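Local coordinates for protein phosphoacetylglucosamine mutase (Aspergillus lentulus, PDB 5O9X) that probably interconverts N-acetylglucosamine 6-phosphate and N-acetylglucosamine 1-phosphate as an acetylglucosamine phosphomutase, held here with glucose 1,6-bisphosphate in its pocket, at residues K8-A13 with T150-E155; G210-D215 with R279-D284. The protein carries 1 engineered substitution. All blocks are in the same frame, centred on the assembly; numbering follows the deposited sequence.

Contact 1. Residues K8-A13 with T150-E155; sequences KAISDA and TATEAE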
loop_
_atom_site.group_PDB
_atom_site.type_symbol
_atom_site.label_atom_id
_atom_site.label_comp_id
_atom_site.label_asym_id
_atom_site.label_seq_id
_atom_site.Cartn_x
_atom_site.Cartn_y
_atom_site.Cartn_z
ATOM N N LYS A 8 5.535 -20.387 -30.538
ATOM C CA LYS A 8 6.714 -19.976 -31.298
ATOM C C LYS A 8 7.107 -18.515 -30.990
ATOM O O LYS A 8 8.271 -18.240 -30.718
ATOM C CB LYS A 8 6.494 -20.165 -32.819
ATOM C CG LYS A 8 7.639 -19.704 -33.726
ATOM C CD LYS A 8 8.819 -20.682 -33.725
ATOM C CE LYS A 8 9.607 -20.636 -35.025
ATOM N NZ LYS A 8 9.914 -19.247 -35.463
ATOM N N ALA A 9 6.140 -17.598 -31.055
ATOM C CA ALA A 9 6.403 -16.203 -30.720
ATOM C C ALA A 9 6.915 -16.083 -29.262
ATOM O O ALA A 9 7.822 -15.289 -29.032
ATOM C CB ALA A 9 5.187 -15.320 -30.987
ATOM N N ILE A 10 6.412 -16.923 -28.333
ATOM C CA ILE A 10 6.913 -16.935 -26.916
ATOM C C ILE A 10 8.424 -17.229 -26.823
ATOM O O ILE A 10 9.173 -16.454 -26.208
ATOM C CB ILE A 10 6.017 -17.756 -25.967
ATOM C CG1 ILE A 10 4.659 -17.078 -25.827
ATOM C CG2 ILE A 10 6.647 -17.979 -24.585
ATOM C CD1 ILE A 10 3.599 -17.932 -25.163
ATOM N N SER A 11 8.892 -18.281 -27.509
ATOM C CA SER A 11 10.298 -18.663 -27.459
ATOM C C SER A 11 11.175 -17.716 -28.273
ATOM O O SER A 11 12.308 -17.404 -27.883
ATOM C CB SER A 11 10.465 -20.120 -27.922
ATOM O OG SER A 11 9.880 -20.271 -29.207
ATOM N N ASP A 12 10.650 -17.253 -29.404
ATOM C CA ASP A 12 11.323 -16.241 -30.201
ATOM C C ASP A 12 11.599 -14.918 -29.429
ATOM O O ASP A 12 12.698 -14.374 -29.488
ATOM C CB ASP A 12 10.486 -15.954 -31.444
ATOM C CG ASP A 12 10.776 -16.934 -32.599
ATOM O OD1 ASP A 12 10.932 -18.167 -32.368
ATOM O OD2 ASP A 12 10.829 -16.434 -33.738
ATOM N N ALA A 13 10.593 -14.424 -28.704
ATOM C CA ALA A 13 10.716 -13.153 -27.988
ATOM C C ALA A 13 11.655 -13.316 -26.772
ATOM O O ALA A 13 12.526 -12.474 -26.552
ATOM C CB ALA A 13 9.327 -12.630 -27.595
ATOM N N THR A 150 2.676 -9.037 -26.778
ATOM C CA THR A 150 2.530 -9.098 -28.221
ATOM C C THR A 150 2.671 -10.574 -28.629
ATOM O O THR A 150 1.902 -11.062 -29.461
ATOM C CB THR A 150 3.573 -8.256 -28.943
ATOM O OG1 THR A 150 4.862 -8.679 -28.510
ATOM C CG2 THR A 150 3.442 -6.848 -28.607
ATOM N N ALA A 151 3.609 -11.279 -27.995
ATOM C CA ALA A 151 3.835 -12.695 -28.292
ATOM C C ALA A 151 2.589 -13.527 -27.986
ATOM O O ALA A 151 2.187 -14.362 -28.785
ATOM C CB ALA A 151 5.072 -13.220 -27.578
ATOM N N THR A 152 1.929 -13.247 -26.872
ATOM C CA THR A 152 0.823 -14.052 -26.462
ATOM C C THR A 152 -0.430 -13.487 -27.085
ATOM O O THR A 152 -1.483 -14.033 -26.863
ATOM C CB THR A 152 0.645 -14.074 -24.907
ATOM O OG1 THR A 152 0.453 -12.735 -24.429
ATOM C CG2 THR A 152 1.835 -14.647 -24.230
ATOM N N GLU A 153 -0.315 -12.408 -27.859
ATOM C CA GLU A 153 -1.455 -11.795 -28.594
ATOM C C GLU A 153 -2.510 -11.170 -27.652
ATOM O O GLU A 153 -3.718 -11.105 -27.960
ATOM C CB GLU A 153 -2.116 -12.803 -29.593
ATOM C CG GLU A 153 -1.161 -13.324 -30.657
ATOM C CD GLU A 153 -1.743 -14.481 -31.495
ATOM O OE1 GLU A 153 -2.939 -14.811 -31.368
ATOM O OE2 GLU A 153 -0.971 -15.111 -32.253
ATOM N N ALA A 154 -2.071 -10.710 -26.483
ATOM C CA ALA A 154 -2.998 -10.007 -25.626
ATOM C C ALA A 154 -3.282 -8.642 -26.314
ATOM O O ALA A 154 -2.404 -8.105 -27.022
ATOM C CB ALA A 154 -2.358 -9.800 -24.221
ATOM N N GLU A 155 -4.487 -8.099 -26.115
ATOM C CA GLU A 155 -4.782 -6.678 -26.292
ATOM C C GLU A 155 -4.158 -5.955 -25.079
ATOM O O GLU A 155 -4.339 -6.423 -23.925
ATOM C CB GLU A 155 -6.283 -6.473 -26.200
ATOM C CG GLU A 155 -6.810 -5.085 -26.479
ATOM C CD GLU A 155 -8.340 -5.057 -26.437
ATOM O OE1 GLU A 155 -9.009 -6.132 -26.458
ATOM O OE2 GLU A 155 -8.890 -3.935 -26.391
#

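Contact 2. Residues G210-D215 with R279-D284; sequences GSLTVD and RCASLD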
loop_
_atom_site.group_PDB
_atom_site.type_symbol
_atom_site.label_atom_id
_atom_site.label_comp_id
_atom_site.label_asym_id
_atom_site.label_seq_id
_atom_site.Cartn_x
_atom_site.Cartn_y
_atom_site.Cartn_z
ATOM N N GLY A 210 -5.291 25.996 7.982
ATOM C CA GLY A 210 -3.841 26.001 7.873
ATOM C C GLY A 210 -3.431 25.207 6.606
ATOM O O GLY A 210 -4.189 24.387 6.090
ATOM N N SER A 211 -2.205 25.399 6.182
ATOM C CA SER A 211 -1.692 24.757 4.976
ATOM C C SER A 211 -1.374 23.284 5.295
ATOM O O SER A 211 -1.201 22.894 6.488
ATOM C CB SER A 211 -0.412 25.470 4.560
ATOM O OG SER A 211 0.524 25.478 5.629
ATOM N N LEU A 212 -1.198 22.520 4.207
ATOM C CA LEU A 212 -0.676 21.173 4.259
ATOM C C LEU A 212 0.584 21.142 3.350
ATOM O O LEU A 212 0.477 21.462 2.173
ATOM C CB LEU A 212 -1.803 20.176 3.800
ATOM C CG LEU A 212 -1.238 18.706 3.601
ATOM C CD1 LEU A 212 -0.831 18.070 4.942
ATOM C CD2 LEU A 212 -2.302 17.835 2.988
ATOM N N THR A 213 1.741 20.785 3.885
ATOM C CA THR A 213 2.995 20.696 3.089
ATOM C C THR A 213 3.305 19.193 2.816
ATOM O O THR A 213 3.628 18.434 3.765
ATOM C CB THR A 213 4.188 21.419 3.822
ATOM O OG1 THR A 213 3.756 22.756 4.142
ATOM C CG2 THR A 213 5.524 21.496 2.941
ATOM N N VAL A 214 3.257 18.805 1.548
ATOM C CA VAL A 214 3.281 17.384 1.173
ATOM C C VAL A 214 4.599 17.117 0.444
ATOM O O VAL A 214 4.913 17.656 -0.674
ATOM C CB VAL A 214 2.105 16.977 0.204
ATOM C CG1 VAL A 214 2.181 15.477 -0.087
ATOM C CG2 VAL A 214 0.750 17.291 0.808
ATOM N N ASP A 215 5.430 16.344 1.121
ATOM C CA ASP A 215 6.687 15.791 0.546
ATOM C C ASP A 215 6.312 14.668 -0.367
ATOM O O ASP A 215 5.776 13.637 0.077
ATOM C CB ASP A 215 7.564 15.328 1.717
ATOM C CG ASP A 215 8.579 14.256 1.359
ATOM O OD1 ASP A 215 9.058 14.240 0.196
ATOM O OD2 ASP A 215 8.911 13.439 2.304
ATOM N N ARG A 279 1.289 21.762 9.367
ATOM C CA ARG A 279 0.849 20.347 9.224
ATOM C C ARG A 279 1.548 19.802 7.962
ATOM O O ARG A 279 1.426 20.434 6.897
ATOM C CB ARG A 279 -0.654 20.318 9.004
ATOM C CG ARG A 279 -1.311 18.912 8.872
ATOM C CD ARG A 279 -2.807 19.045 9.000
ATOM N NE ARG A 279 -3.505 19.684 7.820
ATOM C CZ ARG A 279 -3.933 20.965 7.748
ATOM N NH1 ARG A 279 -3.678 21.821 8.738
ATOM N NH2 ARG A 279 -4.553 21.397 6.654
ATOM N N CYS A 280 2.273 18.669 8.090
ATOM C CA CYS A 280 2.982 18.075 6.937
ATOM C C CYS A 280 2.556 16.628 6.705
ATOM O O CYS A 280 2.076 15.950 7.624
ATOM C CB CYS A 280 4.479 18.065 7.227
ATOM S SG CYS A 280 5.160 19.753 7.485
ATOM N N ALA A 281 2.871 16.122 5.515
ATOM C CA ALA A 281 2.719 14.682 5.237
ATOM C C ALA A 281 3.751 14.269 4.212
ATOM O O ALA A 281 4.320 15.115 3.499
ATOM C CB ALA A 281 1.318 14.399 4.736
ATOM N N SER A 282 4.064 12.979 4.174
ATOM C CA SER A 282 4.991 12.488 3.146
ATOM C C SER A 282 4.338 11.325 2.430
ATOM O O SER A 282 3.803 10.440 3.078
ATOM C CB SER A 282 6.232 11.965 3.847
ATOM O OG SER A 282 7.134 13.042 4.146
ATOM N N LEU A 283 4.369 11.344 1.088
ATOM C CA LEU A 283 3.985 10.200 0.283
ATOM C C LEU A 283 5.254 9.395 0.019
ATOM O O LEU A 283 6.327 9.831 0.339
ATOM C CB LEU A 283 3.530 10.711 -1.126
ATOM C CG LEU A 283 2.339 11.678 -1.101
ATOM C CD1 LEU A 283 1.962 12.097 -2.524
ATOM C CD2 LEU A 283 1.145 11.026 -0.362
ATOM N N ASP A 284 5.129 8.226 -0.594
ATOM C CA ASP A 284 6.359 7.561 -1.071
ATOM C C ASP A 284 6.433 7.637 -2.596
ATOM O O ASP A 284 5.615 8.332 -3.212
ATOM C CB ASP A 284 6.547 6.132 -0.466
ATOM C CG ASP A 284 5.546 5.161 -0.984
ATOM O OD1 ASP A 284 4.521 5.621 -1.598
ATOM O OD2 ASP A 284 5.761 3.924 -0.791
HETATM O O HOH W 1 2.081 23.152 6.189
HETATM O O HOH W 2 -0.605 23.862 8.939
#

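Contact 1. Residues K8-A13 with T150-E155
Ile-10 meets Thr-152 because two first torsions point their branches at each other: in Ile-10, CG1 stands beside the backbone N (chi1 -66°) and an extended second torsion carries CD1 outward, while in Thr-152 chi1 of 59° leaves CG2 anti to the carbonyl carbon. CD1 of Ile-10 then lies 3.8 Å from CG2 of Thr-152, the two side chains crossing at a slant. Beside this pair the helices come close through small residues. The CA atoms of Ala-9 and Ala-151 are 5.0 Å apart, a spacing that methyl-sized side chains permit. CB of Ala-151 sits over the backbone of the N-terminal helix, 3.7 Å from O of Ala-9, and has CB of Ala-9 at 4.0 Å and CB of Ala-13, one turn further on, at 4.3 Å. Contact across the two segments is van der Waals throughout, with no hydrogen bond or salt bridge between them. The hydroxyl of Thr-152 finds its strongest polar partner in the hydroxyl of Thr-51 of helix 40-56, and that helix also covers Ile-10 and Thr-152 through Leu-48; Tyr-111 of helix 107-118 touches both residues as well. After Thr-152 the chain turns at Glu-153, whose positive phi (67°) belongs to a Schellman motif ending helix 138-151. This is close packing of helices through alanines, helix 4-14 resting against the C-terminal end of helix 138-151 in the alpha/beta/alpha domain I of the phosphohexomutase family.

Contact 2. Residues G210-D215 with R279-D284
Strands 212-215 and 279-283 run parallel, their axes 4.6 Å apart at closest and inclined by 22°, and four backbone bonds alternate between them, from Thr-213 N to Arg-279 O (3.0 Å) through to Leu-283 N to Asp-215 O (2.9 Å). On one face, CD1 of Leu-212 lies 4.3 Å from CB of Ala-281, and CG1 of Val-214 packs against CG of Leu-283. Arg-279 starts on this same face, but its chain bends at chi3 (72°) and brings the guanidinium back to the backbone of Gly-210 and Ser-211, just ahead of Leu-212. There NH2 donates to O of Gly-210 at 3.1 Å, from above the carbonyl plane, and O of Ser-211 lies over one guanidinium face; Glu-436 of helix 428-442 supplies the salt bridge. One water joins OG of Ser-211, OG1 of Thr-213 and O of Arg-279. On the other face Ser-282 OG donates to Asp-215 OD2 over 2.6 Å, on the anti side of the carboxylate. The same oxygen also accepts from Gly-258 N, while OD1 takes Asn-244 and Ala-217 N. Ser-282 lies on strand 279-283, which leads to Asp-284, a residue touching the bound glucose 1,6-bisphosphate. Four donors thus fix the buried carboxylate's rotation and would probably favour its ionised form.

How the contacts relate
From the N terminus, helix 4-14 enters contact 1, and 136 residues, with four strands of the first mixed sheet among them, pass before 150-155 closes that loop. Contact 2 opens only afterwards, at 210-215, and closes at 279-284 across 63 residues that include strand 240-243. The two loops are therefore in series, neither nesting nor crossing. Contact 1 packs helix 4-14 on the end of helix 138-151 in domain I, far from the chain's centre, whereas contact 2 pairs neighbouring strands within the second mixed sheet, in domain II. Their centres lie 45 Å apart on opposite sides of the chain's centre, and their nearest atoms stay about 27 Å from each other; each joins elements of a separate part of the fold.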